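Local atomic coordinates of fructose 1-phosphate kinase (PDB entry 2JG5), a protein that probably catalyses the ATP-dependent phosphorylation of fructose 1-phosphate to fructose 1,6-bisphosphate, as a member of the PfkB carbohydrate kinase family. Residues A[1-6]-A[125-130]; A[52-57]-A[75-80]. One frame throughout, in Å; residues are numbered along the deposited sequence.

How the contacts relate
Both contacts lie in the central parallel sheet of the PfkB (ribokinase-like) fold, with centres 10 Å apart. Strands 2-6 and 54-56 are neighbours there; contact 1 pairs 2-6 with 128-132 on its other side, and contact 2 pairs 54-56 with 77-82 on the side away from 2-6. Two probable hydrogen bonds join them, Thr4 O to Leu56 N at 2.7 Å and Ile2 O to Thr54 N at 2.9 Å. Along the chain the order is 1-6, 52-57, 75-80, 125-130: both segments of contact 2 fall between those of contact 1. Four consecutive sheet strands are thus defined, 77-82, 54-56, 2-6 and 128-132, with the N-terminal strand in the interior.

Contact 1 (A[1-6]-A[125-130]); sequences MIYTVT and SEDIVI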
ATOM      1  N   MET A   1      28.892   1.929  17.650  1.00 35.12           N
ATOM      2  CA  MET A   1      27.611   1.852  16.867  1.00 34.94           C
ATOM      3  C   MET A   1      26.966   0.465  16.892  1.00 34.17           C
ATOM      4  O   MET A   1      27.654  -0.541  16.863  1.00 34.29           O
ATOM      5  CB  MET A   1      27.820   2.339  15.421  1.00 35.08           C
ATOM      6  CG  MET A   1      26.529   2.405  14.547  1.00 36.32           C
ATOM      7  SD  MET A   1      25.023   3.106  15.294  1.00 40.14           S
ATOM      8  CE  MET A   1      25.572   4.782  15.668  1.00 39.35           C
ATOM      9  N   ILE A   2      25.634   0.448  16.951  1.00 33.70           N
ATOM     10  CA  ILE A   2      24.811  -0.764  16.897  1.00 32.94           C
ATOM     11  C   ILE A   2      24.016  -0.813  15.586  1.00 32.90           C
ATOM     12  O   ILE A   2      23.394   0.172  15.191  1.00 33.01           O
ATOM     13  CB  ILE A   2      23.829  -0.819  18.096  1.00 32.80           C
ATOM     14  CG1 ILE A   2      24.601  -1.061  19.398  1.00 32.94           C
ATOM     15  CG2 ILE A   2      22.797  -1.905  17.898  1.00 32.06           C
ATOM     16  CD1 ILE A   2      23.906  -0.595  20.645  1.00 33.13           C
ATOM     17  N   TYR A   3      24.035  -1.969  14.923  1.00 32.70           N
ATOM     18  CA  TYR A   3      23.379  -2.158  13.632  1.00 32.11           C
ATOM     19  C   TYR A   3      22.318  -3.236  13.700  1.00 31.88           C
ATOM     20  O   TYR A   3      22.575  -4.336  14.182  1.00 31.79           O
ATOM     21  CB  TYR A   3      24.394  -2.541  12.561  1.00 31.70           C
ATOM     22  CG  TYR A   3      25.455  -1.498  12.343  1.00 31.97           C
ATOM     23  CD1 TYR A   3      26.722  -1.634  12.920  1.00 31.33           C
ATOM     24  CD2 TYR A   3      25.199  -0.368  11.558  1.00 30.84           C
ATOM     25  CE1 TYR A   3      27.691  -0.678  12.725  1.00 30.14           C
ATOM     26  CE2 TYR A   3      26.163   0.587  11.356  1.00 30.15           C
ATOM     27  CZ  TYR A   3      27.404   0.425  11.939  1.00 30.58           C
ATOM     28  OH  TYR A   3      28.364   1.380  11.746  1.00 31.01           O
ATOM     29  N   THR A   4      21.121  -2.909  13.219  1.00 31.58           N
ATOM     30  CA  THR A   4      20.080  -3.913  13.033  1.00 31.18           C
ATOM     31  C   THR A   4      20.008  -4.263  11.543  1.00 31.06           C
ATOM     32  O   THR A   4      20.201  -3.399  10.687  1.00 31.27           O
ATOM     33  CB  THR A   4      18.717  -3.428  13.572  1.00 31.30           C
ATOM     34  OG1 THR A   4      18.275  -2.287  12.828  1.00 30.88           O
ATOM     35  CG2 THR A   4      18.850  -3.050  15.038  1.00 30.37           C
ATOM     36  N   VAL A   5      19.799  -5.534  11.230  1.00 30.70           N
ATOM     37  CA  VAL A   5      19.677  -5.951   9.833  1.00 30.34           C
ATOM     38  C   VAL A   5      18.273  -6.550   9.646  1.00 30.81           C
ATOM     39  O   VAL A   5      17.884  -7.457  10.370  1.00 30.74           O
ATOM     40  CB  VAL A   5      20.789  -6.946   9.432  1.00 30.38           C
ATOM     41  CG1 VAL A   5      20.717  -7.295   7.942  1.00 30.38           C
ATOM     42  CG2 VAL A   5      22.190  -6.387   9.780  1.00 30.18           C
ATOM     43  N   THR A   6      17.511  -5.982   8.711  1.00 30.57           N
ATOM     44  CA  THR A   6      16.203  -6.478   8.313  1.00 30.92           C
ATOM     45  C   THR A   6      16.275  -6.713   6.793  1.00 30.51           C
ATOM     46  O   THR A   6      16.345  -5.775   6.012  1.00 30.44           O
ATOM     47  CB  THR A   6      15.047  -5.467   8.670  1.00 30.86           C
ATOM     48  OG1 THR A   6      15.064  -5.158  10.075  1.00 32.13           O
ATOM     49  CG2 THR A   6      13.698  -6.025   8.330  1.00 31.17           C
ATOM     50  N   SER A 125      35.400  -4.016  16.446  1.00 33.70           N
ATOM     51  CA  SER A 125      35.183  -4.848  17.634  1.00 34.66           C
ATOM     52  C   SER A 125      34.169  -4.267  18.615  1.00 34.98           C
ATOM     53  O   SER A 125      33.562  -5.005  19.401  1.00 35.70           O
ATOM     54  CB  SER A 125      36.503  -5.128  18.354  1.00 34.84           C
ATOM     55  OG  SER A 125      37.145  -6.259  17.787  1.00 35.67           O
ATOM     56  N   GLU A 126      33.988  -2.948  18.553  1.00 35.09           N
ATOM     57  CA  GLU A 126      33.108  -2.221  19.469  1.00 35.19           C
ATOM     58  C   GLU A 126      31.635  -2.231  19.048  1.00 34.41           C
ATOM     59  O   GLU A 126      30.762  -1.803  19.812  1.00 34.58           O
ATOM     60  CB  GLU A 126      33.589  -0.775  19.601  1.00 34.95           C
ATOM     61  CG  GLU A 126      34.761  -0.591  20.544  1.00 36.08           C
ATOM     62  CD  GLU A 126      35.180   0.867  20.671  1.00 36.67           C
ATOM     63  OE1 GLU A 126      34.972   1.648  19.708  1.00 37.77           O
ATOM     64  OE2 GLU A 126      35.726   1.225  21.738  1.00 38.36           O
ATOM     65  N   ASP A 127      31.376  -2.708  17.832  1.00 33.48           N
ATOM     66  CA  ASP A 127      30.040  -2.707  17.245  1.00 32.78           C
ATOM     67  C   ASP A 127      29.232  -3.948  17.611  1.00 32.42           C
ATOM     68  O   ASP A 127      29.785  -5.015  17.909  1.00 32.63           O
ATOM     69  CB  ASP A 127      30.101  -2.609  15.709  1.00 32.45           C
ATOM     70  CG  ASP A 127      30.650  -1.280  15.207  1.00 32.40           C
ATOM     71  OD1 ASP A 127      30.828  -0.320  15.995  1.00 33.92           O
ATOM     72  OD2 ASP A 127      30.916  -1.196  13.998  1.00 32.36           O
ATOM     73  N   ILE A 128      27.913  -3.786  17.575  1.00 31.70           N
ATOM     74  CA  ILE A 128      26.978  -4.884  17.721  1.00 30.90           C
ATOM     75  C   ILE A 128      26.185  -4.951  16.427  1.00 30.60           C
ATOM     76  O   ILE A 128      25.684  -3.936  15.930  1.00 30.08           O
ATOM     77  CB  ILE A 128      26.034  -4.700  18.950  1.00 31.17           C
ATOM     78  CG1 ILE A 128      26.864  -4.391  20.212  1.00 30.16           C
ATOM     79  CG2 ILE A 128      25.056  -5.919  19.109  1.00 29.94           C
ATOM     80  CD1 ILE A 128      26.107  -4.444  21.516  1.00 31.10           C
ATOM     81  N   VAL A 129      26.117  -6.153  15.869  1.00 30.12           N
ATOM     82  CA  VAL A 129      25.306  -6.418  14.698  1.00 29.47           C
ATOM     83  C   VAL A 129      24.193  -7.387  15.107  1.00 29.66           C
ATOM     84  O   VAL A 129      24.461  -8.517  15.567  1.00 29.63           O
ATOM     85  CB  VAL A 129      26.159  -6.964  13.516  1.00 29.57           C
ATOM     86  CG1 VAL A 129      25.279  -7.237  12.293  1.00 28.44           C
ATOM     87  CG2 VAL A 129      27.282  -5.963  13.163  1.00 27.97           C
ATOM     88  N   ILE A 130      22.953  -6.912  14.972  1.00 29.17           N
ATOM     89  CA  ILE A 130      21.751  -7.701  15.257  1.00 29.02           C
ATOM     90  C   ILE A 130      21.096  -8.083  13.930  1.00 29.48           C
ATOM     91  O   ILE A 130      20.707  -7.219  13.142  1.00 29.47           O
ATOM     92  CB  ILE A 130      20.729  -6.922  16.128  1.00 28.72           C
ATOM     93  CG1 ILE A 130      21.396  -6.397  17.408  1.00 28.76           C
ATOM     94  CG2 ILE A 130      19.505  -7.807  16.470  1.00 27.73           C
ATOM     95  CD1 ILE A 130      20.799  -5.115  17.952  1.00 28.86           C
TER
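Strand 2-6 and the strand beginning at Ile128 run side by side in parallel in the central sheet of the ribokinase-like alpha/beta fold, the axes of 2-6 and 128-130 4.7 Å apart and 18° from exact alignment. Ile2, Tyr3 and Thr4 stand in register with Ile128, Val129 and Ile130. Three backbone bonds carry the pairing: Tyr3 N to Ile128 O (2.8 Å), Ile130 N to Tyr3 O (2.7 Å) and Val5 N to Ile130 O (2.7 Å). A weak fourth, at 3.3 Å, runs from Ile128 N to Met1 O, just before the regular strand pairing.

On one face, Ile2 and Ile128 lie side by side and point the same way, Ile2 CG1 meeting Ile128 CB. Ile130 reaches back across the strands: its CD1 packs on Ile2 CG2 at 3.8 Å and approaches Thr4 CG2. Helices 38-48 and 247-260 close over this face, with Val42 and Val256 touching Ile130. Thr4 OG1 turns elsewhere, to Ser43 OG.

The other face bears Tyr3, Val129 and, further along, the Val5 CG2 to Val129 CG1 contact. With CG anti to its carbonyl carbon (chi1 -61°), Tyr3 brings CE1 to Asp127 OD2 at 3.5 Å. The oxygen meets the ring at its edge, near the ring plane, although the carboxylate is turned 72° from the ring. Met1 CG sits over one ring face, offset toward the rim. Asp127 divides its carboxylate: OD2 accepts a hydrogen bond from Thr124 N, while OD1 makes a salt bridge with Met1 N, whose hydrogen bond is weak at 3.4 Å.

Contact 2 (A[52-57]-A[75-80]); sequences ESTALG and AIQSNF
Strand 54-56 meets the start of strand 77-82 in parallel, the touching parts running 25° apart, with Ala55 CA 4.2 Å from Ser78 CA. Two backbone bonds join the segments, both through Ala55: its N donates to Gln77 O (2.9 Å), tilted 30° from that carbonyl's plane, and its O accepts from Asn79 N (2.8 Å) with an N-H...O angle of 166°.

On the Thr54 and Gln77 face, Thr54 CG2, the branch anti to the backbone N, lies against Ser78 CA. Leu56 and Asn79 run alongside each other, Leu56 CD2 reaching Asn79 CB at 3.7 Å. On the Ala55 face, the Phe80 ring packs back against strand 54-56, on the side of helix 61-73. Its CZ meets Ala55 CB at 3.7 Å, Ala55 O stands over the centre of one ring face, and Gly57 lies at the ring edge.

A water lies between the segments near each end. One is placed to donate to Glu52 OE1 (2.6 Å) and to Gln77 OE1, though more acceptors than protons are in reach; its bond from Gln77 N is weak. The second accepts from Gly57 N at 2.9 Å and can donate to Asn79 O, which Gln119 NE2 also binds, bridging the backbones beyond the Asn79 N to Ala55 O bond; a backbone bond between Gly57 and Ile81 follows.

The beta-alpha-beta connection between these strands includes helix 61-73, which supplies Leu71 to Ala55 and Phe80 and Ile68 to Ser78. Helix 110-120 packs against Leu56 through Gln119 and Ile120, while strand 2-6 flanks 54-56 on the side away from 77-82.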
ATOM      1  N   GLU A  52      21.173   4.493  20.390  1.00 30.39           N
ATOM      2  CA  GLU A  52      21.322   4.635  18.946  1.00 30.66           C
ATOM      3  C   GLU A  52      21.538   3.302  18.254  1.00 30.49           C
ATOM      4  O   GLU A  52      22.027   2.327  18.843  1.00 30.70           O
ATOM      5  CB  GLU A  52      22.463   5.591  18.569  1.00 30.84           C
ATOM      6  CG  GLU A  52      22.368   7.001  19.150  1.00 33.26           C
ATOM      7  CD  GLU A  52      21.091   7.727  18.766  1.00 36.44           C
ATOM      8  OE1 GLU A  52      20.494   7.416  17.705  1.00 37.37           O
ATOM      9  OE2 GLU A  52      20.690   8.625  19.532  1.00 38.06           O
ATOM     10  N   SER A  53      21.150   3.279  16.989  1.00 30.19           N
ATOM     11  CA  SER A  53      21.350   2.137  16.132  1.00 30.17           C
ATOM     12  C   SER A  53      21.068   2.636  14.739  1.00 30.03           C
ATOM     13  O   SER A  53      20.375   3.642  14.553  1.00 30.07           O
ATOM     14  CB  SER A  53      20.401   0.993  16.494  1.00 30.11           C
ATOM     15  OG  SER A  53      19.065   1.318  16.152  1.00 30.40           O
ATOM     16  N   THR A  54      21.622   1.938  13.763  1.00 30.21           N
ATOM     17  CA  THR A  54      21.416   2.268  12.372  1.00 30.12           C
ATOM     18  C   THR A  54      20.809   1.061  11.712  1.00 29.96           C
ATOM     19  O   THR A  54      21.367  -0.032  11.785  1.00 29.95           O
ATOM     20  CB  THR A  54      22.755   2.598  11.696  1.00 30.04           C
ATOM     21  OG1 THR A  54      23.394   3.631  12.435  1.00 29.55           O
ATOM     22  CG2 THR A  54      22.554   3.053  10.251  1.00 30.15           C
ATOM     23  N   ALA A  55      19.664   1.264  11.073  1.00 30.24           N
ATOM     24  CA  ALA A  55      18.984   0.188  10.366  1.00 30.48           C
ATOM     25  C   ALA A  55      19.672  -0.131   9.037  1.00 30.68           C
ATOM     26  O   ALA A  55      19.852   0.734   8.181  1.00 30.77           O
ATOM     27  CB  ALA A  55      17.510   0.521  10.156  1.00 30.36           C
ATOM     28  N   LEU A  56      20.074  -1.386   8.893  1.00 31.13           N
ATOM     29  CA  LEU A  56      20.615  -1.904   7.645  1.00 31.09           C
ATOM     30  C   LEU A  56      19.613  -2.889   7.070  1.00 31.04           C
ATOM     31  O   LEU A  56      18.649  -3.257   7.742  1.00 31.07           O
ATOM     32  CB  LEU A  56      21.953  -2.599   7.890  1.00 30.82           C
ATOM     33  CG  LEU A  56      23.106  -1.816   8.514  1.00 31.01           C
ATOM     34  CD1 LEU A  56      24.350  -2.701   8.489  1.00 29.96           C
ATOM     35  CD2 LEU A  56      23.349  -0.488   7.805  1.00 30.43           C
ATOM     36  N   GLY A  57      19.837  -3.308   5.828  1.00 31.16           N
ATOM     37  CA  GLY A  57      18.909  -4.203   5.143  1.00 30.99           C
ATOM     38  C   GLY A  57      18.493  -3.661   3.795  1.00 30.82           C
ATOM     39  O   GLY A  57      19.192  -2.832   3.225  1.00 30.92           O
ATOM     40  N   ALA A  75      14.044   9.757  14.597  1.00 34.07           N
ATOM     41  CA  ALA A  75      15.454   9.970  14.945  1.00 34.01           C
ATOM     42  C   ALA A  75      16.249   8.657  14.987  1.00 34.01           C
ATOM     43  O   ALA A  75      17.157   8.484  15.809  1.00 34.02           O
ATOM     44  CB  ALA A  75      15.595  10.751  16.264  1.00 33.88           C
ATOM     45  N   ILE A  76      15.889   7.731  14.101  1.00 33.82           N
ATOM     46  CA  ILE A  76      16.663   6.511  13.915  1.00 33.61           C
ATOM     47  C   ILE A  76      17.348   6.549  12.543  1.00 33.90           C
ATOM     48  O   ILE A  76      16.706   6.800  11.519  1.00 34.18           O
ATOM     49  CB  ILE A  76      15.805   5.234  14.103  1.00 33.32           C
ATOM     50  CG1 ILE A  76      15.170   5.226  15.496  1.00 32.76           C
ATOM     51  CG2 ILE A  76      16.657   3.986  13.915  1.00 33.00           C
ATOM     52  CD1 ILE A  76      13.990   4.300  15.664  1.00 30.10           C
ATOM     53  N   GLN A  77      18.658   6.325  12.541  1.00 34.06           N
ATOM     54  CA  GLN A  77      19.442   6.326  11.309  1.00 34.28           C
ATOM     55  C   GLN A  77      19.227   5.026  10.550  1.00 33.71           C
ATOM     56  O   GLN A  77      18.862   4.002  11.142  1.00 33.86           O
ATOM     57  CB  GLN A  77      20.936   6.520  11.606  1.00 34.35           C
ATOM     58  CG  GLN A  77      21.275   7.807  12.333  1.00 35.17           C
ATOM     59  CD  GLN A  77      22.727   7.846  12.792  1.00 35.74           C
ATOM     60  OE1 GLN A  77      23.026   7.747  13.992  1.00 36.95           O
ATOM     61  NE2 GLN A  77      23.641   7.990  11.835  1.00 37.28           N
ATOM     62  N   SER A  78      19.439   5.083   9.236  1.00 33.03           N
ATOM     63  CA  SER A  78      19.352   3.919   8.376  1.00 32.68           C
ATOM     64  C   SER A  78      20.328   4.030   7.209  1.00 32.76           C
ATOM     65  O   SER A  78      20.694   5.123   6.771  1.00 32.17           O
ATOM     66  CB  SER A  78      17.919   3.706   7.871  1.00 32.83           C
ATOM     67  OG  SER A  78      17.558   4.665   6.885  1.00 32.82           O
ATOM     68  N   ASN A  79      20.761   2.880   6.712  1.00 32.59           N
ATOM     69  CA  ASN A  79      21.689   2.853   5.604  1.00 32.37           C
ATOM     70  C   ASN A  79      21.341   1.628   4.785  1.00 32.05           C
ATOM     71  O   ASN A  79      22.158   0.725   4.592  1.00 31.76           O
ATOM     72  CB  ASN A  79      23.130   2.846   6.122  1.00 32.37           C
ATOM     73  CG  ASN A  79      24.141   3.338   5.093  1.00 32.92           C
ATOM     74  OD1 ASN A  79      23.791   3.803   4.006  1.00 32.77           O
ATOM     75  ND2 ASN A  79      25.416   3.232   5.443  1.00 33.91           N
ATOM     76  N   PHE A  80      20.079   1.611   4.347  1.00 31.76           N
ATOM     77  CA  PHE A  80      19.504   0.538   3.545  1.00 31.22           C
ATOM     78  C   PHE A  80      20.119   0.448   2.159  1.00 30.85           C
ATOM     79  O   PHE A  80      20.485   1.463   1.561  1.00 30.54           O
ATOM     80  CB  PHE A  80      17.987   0.730   3.398  1.00 31.48           C
ATOM     81  CG  PHE A  80      17.209   0.456   4.654  1.00 31.45           C
ATOM     82  CD1 PHE A  80      16.496   1.475   5.278  1.00 32.20           C
ATOM     83  CD2 PHE A  80      17.170  -0.821   5.203  1.00 31.49           C
ATOM     84  CE1 PHE A  80      15.753   1.225   6.441  1.00 32.38           C
ATOM     85  CE2 PHE A  80      16.447  -1.086   6.365  1.00 32.32           C
ATOM     86  CZ  PHE A  80      15.733  -0.061   6.986  1.00 32.44           C
TER
HETATM   87  O   HOH W   1      20.688   6.578  15.220  1.00 30.04           O
HETATM   88  O   HOH W   2      22.026  -1.806   4.597  1.00 22.37           O